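Local coordinates for protein PrgZ (Enterococcus faecalis, PDB 4FAJ) that binds a peptide pheromone as an extracellular, membrane-anchored receptor of the solute-binding protein 5 family and probably serves peptide uptake, at residues V90-Y95 with K259-Q264; V546-H549 with A553-D556; G110-S115 with Y121-R126. All coordinates share one frame; numbering follows the deposited sequence.

Interaction 1 of 3, residues V90-Y95 with K259-Q264; sequences VMEGLY and KEYWDQ. With ZN (zinc ion), chain E.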
# COMPACT_ATOMS: atom_id res chain seq x y z
N VAL A 90 -16.67 0.18 -0.91
CA VAL A 90 -17.73 -0.61 -1.54
C VAL A 90 -17.81 -2.05 -1.03
O VAL A 90 -18.80 -2.73 -1.25
CB VAL A 90 -17.72 -0.53 -3.11
CG1 VAL A 90 -17.87 0.92 -3.58
CG2 VAL A 90 -16.46 -1.19 -3.70
N MET A 91 -16.78 -2.49 -0.30
CA MET A 91 -16.78 -3.80 0.34
C MET A 91 -16.49 -3.65 1.84
O MET A 91 -16.29 -2.54 2.34
CB MET A 91 -15.76 -4.74 -0.33
CG MET A 91 -16.09 -5.07 -1.76
SD MET A 91 -15.15 -6.45 -2.40
CE MET A 91 -16.01 -7.86 -1.67
N GLU A 92 -16.51 -4.78 2.54
CA GLU A 92 -16.25 -4.82 3.98
C GLU A 92 -15.73 -6.20 4.36
O GLU A 92 -16.07 -7.20 3.73
CB GLU A 92 -17.55 -4.54 4.76
CG GLU A 92 -17.36 -4.46 6.26
CD GLU A 92 -18.63 -4.11 6.99
OE1 GLU A 92 -19.59 -4.92 6.96
OE2 GLU A 92 -18.65 -3.02 7.59
N GLY A 93 -14.86 -6.24 5.37
CA GLY A 93 -14.29 -7.48 5.88
C GLY A 93 -14.75 -7.78 7.29
O GLY A 93 -15.69 -7.16 7.81
N LEU A 94 -14.10 -8.75 7.91
CA LEU A 94 -14.46 -9.16 9.27
C LEU A 94 -14.30 -8.02 10.27
O LEU A 94 -15.13 -7.87 11.19
CB LEU A 94 -13.64 -10.36 9.70
CG LEU A 94 -13.96 -11.67 8.97
CD1 LEU A 94 -12.91 -12.73 9.28
CD2 LEU A 94 -15.35 -12.18 9.31
N TYR A 95 -13.22 -7.25 10.10
CA TYR A 95 -12.90 -6.10 10.94
C TYR A 95 -12.63 -4.85 10.08
O TYR A 95 -12.30 -4.95 8.88
CB TYR A 95 -11.71 -6.41 11.88
CG TYR A 95 -12.00 -7.63 12.71
CD1 TYR A 95 -12.70 -7.52 13.90
CD2 TYR A 95 -11.67 -8.90 12.25
CE1 TYR A 95 -13.03 -8.63 14.63
CE2 TYR A 95 -12.00 -10.03 12.99
CZ TYR A 95 -12.67 -9.89 14.17
OH TYR A 95 -13.02 -10.98 14.90
N LYS A 259 -28.23 0.20 0.16
CA LYS A 259 -29.36 0.05 1.08
C LYS A 259 -29.45 -1.36 1.68
O LYS A 259 -30.15 -1.54 2.67
CB LYS A 259 -30.68 0.42 0.38
CG LYS A 259 -30.80 1.92 0.11
CD LYS A 259 -32.24 2.40 0.28
CE LYS A 259 -32.32 3.93 0.31
NZ LYS A 259 -32.18 4.53 -1.04
N GLU A 260 -28.73 -2.32 1.11
CA GLU A 260 -28.69 -3.69 1.65
C GLU A 260 -27.54 -3.91 2.65
O GLU A 260 -27.38 -5.00 3.18
CB GLU A 260 -28.55 -4.71 0.50
CG GLU A 260 -29.77 -4.81 -0.39
CD GLU A 260 -30.99 -5.40 0.33
OE1 GLU A 260 -30.83 -6.36 1.13
OE2 GLU A 260 -32.10 -4.90 0.07
N TYR A 261 -26.75 -2.86 2.90
CA TYR A 261 -25.65 -2.92 3.86
C TYR A 261 -26.19 -3.07 5.29
O TYR A 261 -27.15 -2.39 5.66
CB TYR A 261 -24.81 -1.66 3.74
CG TYR A 261 -23.68 -1.54 4.74
CD1 TYR A 261 -22.75 -2.57 4.89
CD2 TYR A 261 -23.53 -0.40 5.52
CE1 TYR A 261 -21.71 -2.46 5.81
CE2 TYR A 261 -22.50 -0.28 6.43
CZ TYR A 261 -21.59 -1.30 6.58
OH TYR A 261 -20.57 -1.17 7.50
N TRP A 262 -25.59 -3.96 6.09
CA TRP A 262 -26.15 -4.28 7.41
C TRP A 262 -26.21 -3.05 8.30
O TRP A 262 -27.12 -2.92 9.10
CB TRP A 262 -25.39 -5.42 8.11
CG TRP A 262 -24.02 -5.06 8.59
CD1 TRP A 262 -22.84 -5.25 7.93
CD2 TRP A 262 -23.69 -4.43 9.83
NE1 TRP A 262 -21.80 -4.79 8.68
CE2 TRP A 262 -22.29 -4.27 9.85
CE3 TRP A 262 -24.43 -3.97 10.92
CZ2 TRP A 262 -21.61 -3.68 10.92
CZ3 TRP A 262 -23.76 -3.38 11.99
CH2 TRP A 262 -22.36 -3.25 11.99
N ASP A 263 -25.24 -2.14 8.16
CA ASP A 263 -25.19 -0.93 8.96
C ASP A 263 -25.55 0.33 8.15
O ASP A 263 -25.03 1.41 8.42
CB ASP A 263 -23.80 -0.79 9.56
CG ASP A 263 -23.79 -0.02 10.87
OD1 ASP A 263 -24.86 0.24 11.44
OD2 ASP A 263 -22.69 0.32 11.32
N GLN A 264 -26.47 0.18 7.19
CA GLN A 264 -26.90 1.30 6.36
C GLN A 264 -27.43 2.51 7.17
O GLN A 264 -27.32 3.65 6.73
CB GLN A 264 -27.94 0.85 5.33
CG GLN A 264 -29.30 0.43 5.91
CD GLN A 264 -30.20 1.61 6.27
OE1 GLN A 264 -30.16 2.66 5.62
NE2 GLN A 264 -31.03 1.44 7.31
ZN ZN E . -22.79 1.43 13.10

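Interaction 2 of 3, residues V546-H549 with A553-D556; sequences VLMH and AKYD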
# COMPACT_ATOMS: atom_id res chain seq x y z
N VAL A 546 -15.10 12.09 8.01
CA VAL A 546 -14.35 11.18 7.15
C VAL A 546 -13.20 10.65 8.00
O VAL A 546 -12.49 11.43 8.63
CB VAL A 546 -13.79 11.90 5.94
CG1 VAL A 546 -12.86 10.99 5.18
CG2 VAL A 546 -14.96 12.39 5.05
N LEU A 547 -13.01 9.33 8.01
CA LEU A 547 -11.92 8.72 8.77
C LEU A 547 -10.70 8.61 7.83
O LEU A 547 -10.80 8.06 6.75
CB LEU A 547 -12.34 7.34 9.26
CG LEU A 547 -12.16 7.02 10.73
CD1 LEU A 547 -12.98 8.02 11.57
CD2 LEU A 547 -12.60 5.59 11.02
N MET A 548 -9.57 9.16 8.25
CA MET A 548 -8.33 9.10 7.48
C MET A 548 -7.32 8.24 8.25
O MET A 548 -7.11 8.47 9.44
CB MET A 548 -7.78 10.51 7.27
CG MET A 548 -6.59 10.59 6.33
SD MET A 548 -5.99 12.29 6.11
CE MET A 548 -4.82 12.06 4.79
N HIS A 549 -6.71 7.24 7.60
CA HIS A 549 -5.81 6.30 8.26
C HIS A 549 -4.38 6.47 7.75
O HIS A 549 -4.16 6.56 6.54
CB HIS A 549 -6.27 4.86 8.00
CG HIS A 549 -7.65 4.55 8.50
ND1 HIS A 549 -7.94 4.41 9.84
CD2 HIS A 549 -8.81 4.32 7.83
CE1 HIS A 549 -9.23 4.14 9.98
NE2 HIS A 549 -9.77 4.06 8.78
N ALA A 553 -6.00 1.09 4.15
CA ALA A 553 -6.79 1.88 3.20
C ALA A 553 -6.96 3.28 3.78
O ALA A 553 -7.42 3.42 4.90
CB ALA A 553 -8.14 1.22 2.97
N LYS A 554 -6.60 4.31 3.02
CA LYS A 554 -6.43 5.66 3.56
C LYS A 554 -7.72 6.33 4.04
O LYS A 554 -7.71 7.05 5.05
CB LYS A 554 -5.75 6.57 2.54
CG LYS A 554 -5.35 7.94 3.09
CD LYS A 554 -4.65 8.80 2.05
CE LYS A 554 -3.23 8.34 1.76
NZ LYS A 554 -2.42 9.45 1.12
N TYR A 555 -8.82 6.14 3.31
CA TYR A 555 -10.07 6.85 3.64
C TYR A 555 -11.23 5.90 3.89
O TYR A 555 -11.40 4.93 3.15
CB TYR A 555 -10.45 7.85 2.54
CG TYR A 555 -9.49 9.01 2.41
CD1 TYR A 555 -9.44 10.00 3.38
CD2 TYR A 555 -8.62 9.10 1.32
CE1 TYR A 555 -8.56 11.06 3.28
CE2 TYR A 555 -7.73 10.18 1.21
CZ TYR A 555 -7.71 11.15 2.20
OH TYR A 555 -6.86 12.23 2.13
N ASP A 556 -12.01 6.19 4.92
CA ASP A 556 -13.27 5.51 5.19
C ASP A 556 -14.38 6.57 5.20
O ASP A 556 -14.44 7.43 6.09
CB ASP A 556 -13.23 4.76 6.52
CG ASP A 556 -14.47 3.92 6.77
OD1 ASP A 556 -15.41 3.97 5.95
OD2 ASP A 556 -14.50 3.19 7.78
O HOH W 1 -12.10 2.57 8.68

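Interaction 3 of 3, residues G110-S115 with Y121-R126; sequences GQPKVS and YTIVIR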
# COMPACT_ATOMS: atom_id res chain seq x y z
N GLY A 110 -17.79 -9.90 16.93
CA GLY A 110 -16.93 -9.59 18.07
C GLY A 110 -15.49 -9.85 17.70
O GLY A 110 -15.20 -10.35 16.63
N GLN A 111 -14.58 -9.49 18.60
CA GLN A 111 -13.16 -9.84 18.46
C GLN A 111 -13.00 -11.37 18.44
O GLN A 111 -13.87 -12.09 18.94
CB GLN A 111 -12.36 -9.25 19.63
CG GLN A 111 -12.28 -7.73 19.65
CD GLN A 111 -11.49 -7.16 18.49
OE1 GLN A 111 -10.69 -7.85 17.86
NE2 GLN A 111 -11.70 -5.88 18.20
N PRO A 112 -11.88 -11.87 17.89
CA PRO A 112 -11.70 -13.31 17.89
C PRO A 112 -11.57 -13.90 19.30
O PRO A 112 -11.03 -13.24 20.20
CB PRO A 112 -10.40 -13.52 17.10
CG PRO A 112 -10.24 -12.29 16.31
CD PRO A 112 -10.77 -11.20 17.20
N LYS A 113 -12.08 -15.11 19.46
CA LYS A 113 -11.84 -15.90 20.65
C LYS A 113 -10.60 -16.73 20.35
O LYS A 113 -10.61 -17.55 19.42
CB LYS A 113 -13.05 -16.79 20.96
CG LYS A 113 -12.91 -17.71 22.18
CD LYS A 113 -12.29 -17.02 23.39
CE LYS A 113 -13.11 -15.82 23.87
NZ LYS A 113 -14.40 -16.22 24.45
N VAL A 114 -9.54 -16.49 21.11
CA VAL A 114 -8.26 -17.12 20.84
C VAL A 114 -8.01 -18.26 21.83
O VAL A 114 -8.20 -18.09 23.04
CB VAL A 114 -7.10 -16.11 20.91
CG1 VAL A 114 -5.80 -16.79 20.52
CG2 VAL A 114 -7.37 -14.92 20.00
N SER A 115 -7.61 -19.41 21.32
CA SER A 115 -7.42 -20.60 22.15
C SER A 115 -6.18 -21.33 21.65
O SER A 115 -5.48 -20.83 20.77
CB SER A 115 -8.65 -21.50 22.06
OG SER A 115 -8.86 -21.95 20.73
N TYR A 121 -8.03 -19.16 16.26
CA TYR A 121 -8.94 -18.02 16.29
C TYR A 121 -10.33 -18.48 15.87
O TYR A 121 -10.48 -19.06 14.79
CB TYR A 121 -8.47 -16.94 15.31
CG TYR A 121 -7.32 -16.10 15.80
CD1 TYR A 121 -6.10 -16.68 16.16
CD2 TYR A 121 -7.43 -14.72 15.90
CE1 TYR A 121 -5.03 -15.91 16.61
CE2 TYR A 121 -6.37 -13.94 16.35
CZ TYR A 121 -5.18 -14.54 16.70
OH TYR A 121 -4.12 -13.76 17.14
N THR A 122 -11.32 -18.23 16.71
CA THR A 122 -12.72 -18.54 16.39
C THR A 122 -13.50 -17.24 16.30
O THR A 122 -13.45 -16.41 17.21
CB THR A 122 -13.36 -19.48 17.44
OG1 THR A 122 -12.64 -20.71 17.45
CG2 THR A 122 -14.83 -19.76 17.10
N ILE A 123 -14.21 -17.07 15.19
CA ILE A 123 -14.88 -15.80 14.86
C ILE A 123 -16.30 -16.09 14.41
O ILE A 123 -16.54 -17.03 13.63
CB ILE A 123 -14.13 -15.05 13.75
CG1 ILE A 123 -12.70 -14.73 14.20
CG2 ILE A 123 -14.90 -13.79 13.32
CD1 ILE A 123 -11.75 -14.41 13.07
N VAL A 124 -17.26 -15.30 14.88
CA VAL A 124 -18.65 -15.47 14.49
C VAL A 124 -19.08 -14.31 13.59
O VAL A 124 -18.87 -13.15 13.94
CB VAL A 124 -19.58 -15.58 15.73
CG1 VAL A 124 -21.05 -15.60 15.30
CG2 VAL A 124 -19.26 -16.83 16.54
N ILE A 125 -19.68 -14.64 12.45
CA ILE A 125 -20.21 -13.63 11.52
C ILE A 125 -21.56 -13.14 12.02
O ILE A 125 -22.41 -13.95 12.40
CB ILE A 125 -20.37 -14.21 10.09
CG1 ILE A 125 -18.99 -14.44 9.45
CG2 ILE A 125 -21.24 -13.30 9.23
CD1 ILE A 125 -18.99 -15.55 8.43
N ARG A 126 -21.76 -11.81 12.06
CA ARG A 126 -23.01 -11.28 12.60
C ARG A 126 -24.24 -11.68 11.79
O ARG A 126 -24.17 -11.91 10.57
CB ARG A 126 -22.98 -9.75 12.76
CG ARG A 126 -23.06 -8.94 11.46
CD ARG A 126 -23.05 -7.41 11.75
NE ARG A 126 -21.85 -7.00 12.48
CZ ARG A 126 -21.80 -6.43 13.69
NH1 ARG A 126 -22.90 -6.15 14.37
NH2 ARG A 126 -20.61 -6.13 14.22
O HOH W 2 -16.86 -13.34 16.92
O HOH W 3 -14.98 -14.33 18.31
O HOH W 4 -10.72 -20.21 19.52

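Interaction 1 of 3, residues V90-Y95 with K259-Q264
Glu92 reaches from the loop after helix 81-90 to two neighbouring aromatic residues, Tyr261 and Trp262, in the loop that follows strand 252-257; Tyr261 opens a type I beta turn that runs to Gln264. One carboxylate oxygen serves each ring. Trp262 NE1 gives its hydrogen to Glu92 OE1 at 2.8 Å, and OE1 lies almost in the indole plane and uses its syn lone pair, although the bond is bent. The Tyr261 hydroxyl donates to Glu92 OE2 at 2.7 Å, and meets that oxygen from above the carboxylate plane. The carboxylate plane is tilted 56° to the phenol and 38° to the indole. Glutamate suits this place because its extended chain, with CG anti to the backbone N (chi1 -176°), carries the charge across to the donors. CZ of the phenol lies over one indole face near its rim, with both donors turned to the same carboxylate. A salt bridge from Arg96 to OE2 and a hydrogen bond from Lys558 to the Tyr261 hydroxyl probably help to balance the buried charge. Next in the turn comes Asp263, a ligand of a zinc ion that Asp266 also binds; Asp263 OD2 stands 2.1 Å from the metal.

Interaction 2 of 3, residues V546-H549 with A553-D556
Antiparallel backbone pairing joins Val546-His549 to Ala553-Asp556, in a short two-stranded hairpin near the C-terminus of the chain. Leu547 and Asp556 form its hydrogen-bonded pair: Leu547 N gives to Asp556 O at 3.1 Å, and Asp556 N to Leu547 O at 2.9 Å. Toward the turn, His549 N donates to Lys554 O at 2.7 Å. Between these bonds Met548 and Tyr555 make a non-hydrogen-bonded pair, and their side chains run alongside each other in the same direction. The extended chain of Met548, CG anti to the backbone N (chi1 -172°), lays its whole length beside the phenol: CG lies 3.7 Å from Tyr555 CE1, and the methyl CE reaches the hydroxyl. This is a Met-aromatic contact in which SD approaches the ring obliquely, 5.1 Å from the Tyr555 centroid. A flexible thioether fits such a place, since it can follow a ring without needing a polar partner, while the Tyr555 hydroxyl bonds to Lys537. On the face of Leu547 and Asp556, a water links His549 NE2, 2.8 Å away, to Asp556 OD2, to which it donates. Asn101 holds His549 ND1, whereas Asp556 OD1 accepts from Lys558 N and OD2 meets Arg96 in a salt bridge. Ala553, small enough to lie close to a helix, packs on Ile84 and Ala88 of helix 81-90.

Interaction 3 of 3, residues G110-S115 with Y121-R126
Lys113 O is gripped from two directions: Thr122 N donates to it at 2.9 Å across the strands, and a water donates to it at 2.7 Å. The same water lies within hydrogen-bonding distance of Ser115 OG and Thr122 OG1, so the two small hydroxyl side chains share it beside the backbone bond. In return, Lys113 N gives a nearly straight bond (168°) to Thr122 O, which completes the hydrogen-bonded pair of this antiparallel beta hairpin. A second water donates to both Thr122 O and Gln111 O, linking the two carbonyls beyond the last direct bond.

On the face that carries Val114 and Tyr121, these two form a non-hydrogen-bonded pair. With CG beside the backbone N (chi1 -78°), the Tyr121 phenol stands out from the sheet alongside Val114, and one ring face meets CG2, 3.9 Å above the ring centre, in a CH-pi contact. Pro112 packs obliquely against the ring, its CB 3.4 Å from Tyr121 CD2 and 3.9 Å from Ile123 CG1; the compact, rigid pyrrolidine offers apolar carbon to both, at a site where its N is not called on to bond to the partner strand. Lys113, on the face it shares with Thr122, is exposed and turns its charged end away from the partner strand.

Strand 113-115 forms one edge of a four-stranded antiparallel sheet, with strand 120-124 between it and strand 190-194. Helix 202-205 covers the Tyr121 side: Phe202 meets that ring edge-to-face, and Thr203 touches Pro112.

In the fold
Interactions 1 and 3 touch: Tyr95 OH lies 2.8 Å from Gly110 O, a probable hydrogen bond, and Arg126 makes a cation-pi contact with Trp262, tying the hairpin of interaction 3 to both segments of interaction 1. The nearest atoms of interactions 1 and 2 are about 7 Å apart, without touching; the centres of interactions 2 and 3 are about 25 Å apart. Arg96 and Lys558 bridge interactions 1 and 2: Arg96 pairs with both Glu92 and Asp556, and Lys558 bonds to Asp556 through its backbone N and to Tyr261 and Asp263 through NZ. The zinc ion held by Asp263 and Asp266 is about 10 Å from the Asp556 side chain; interaction 3 lies away from the metal sites.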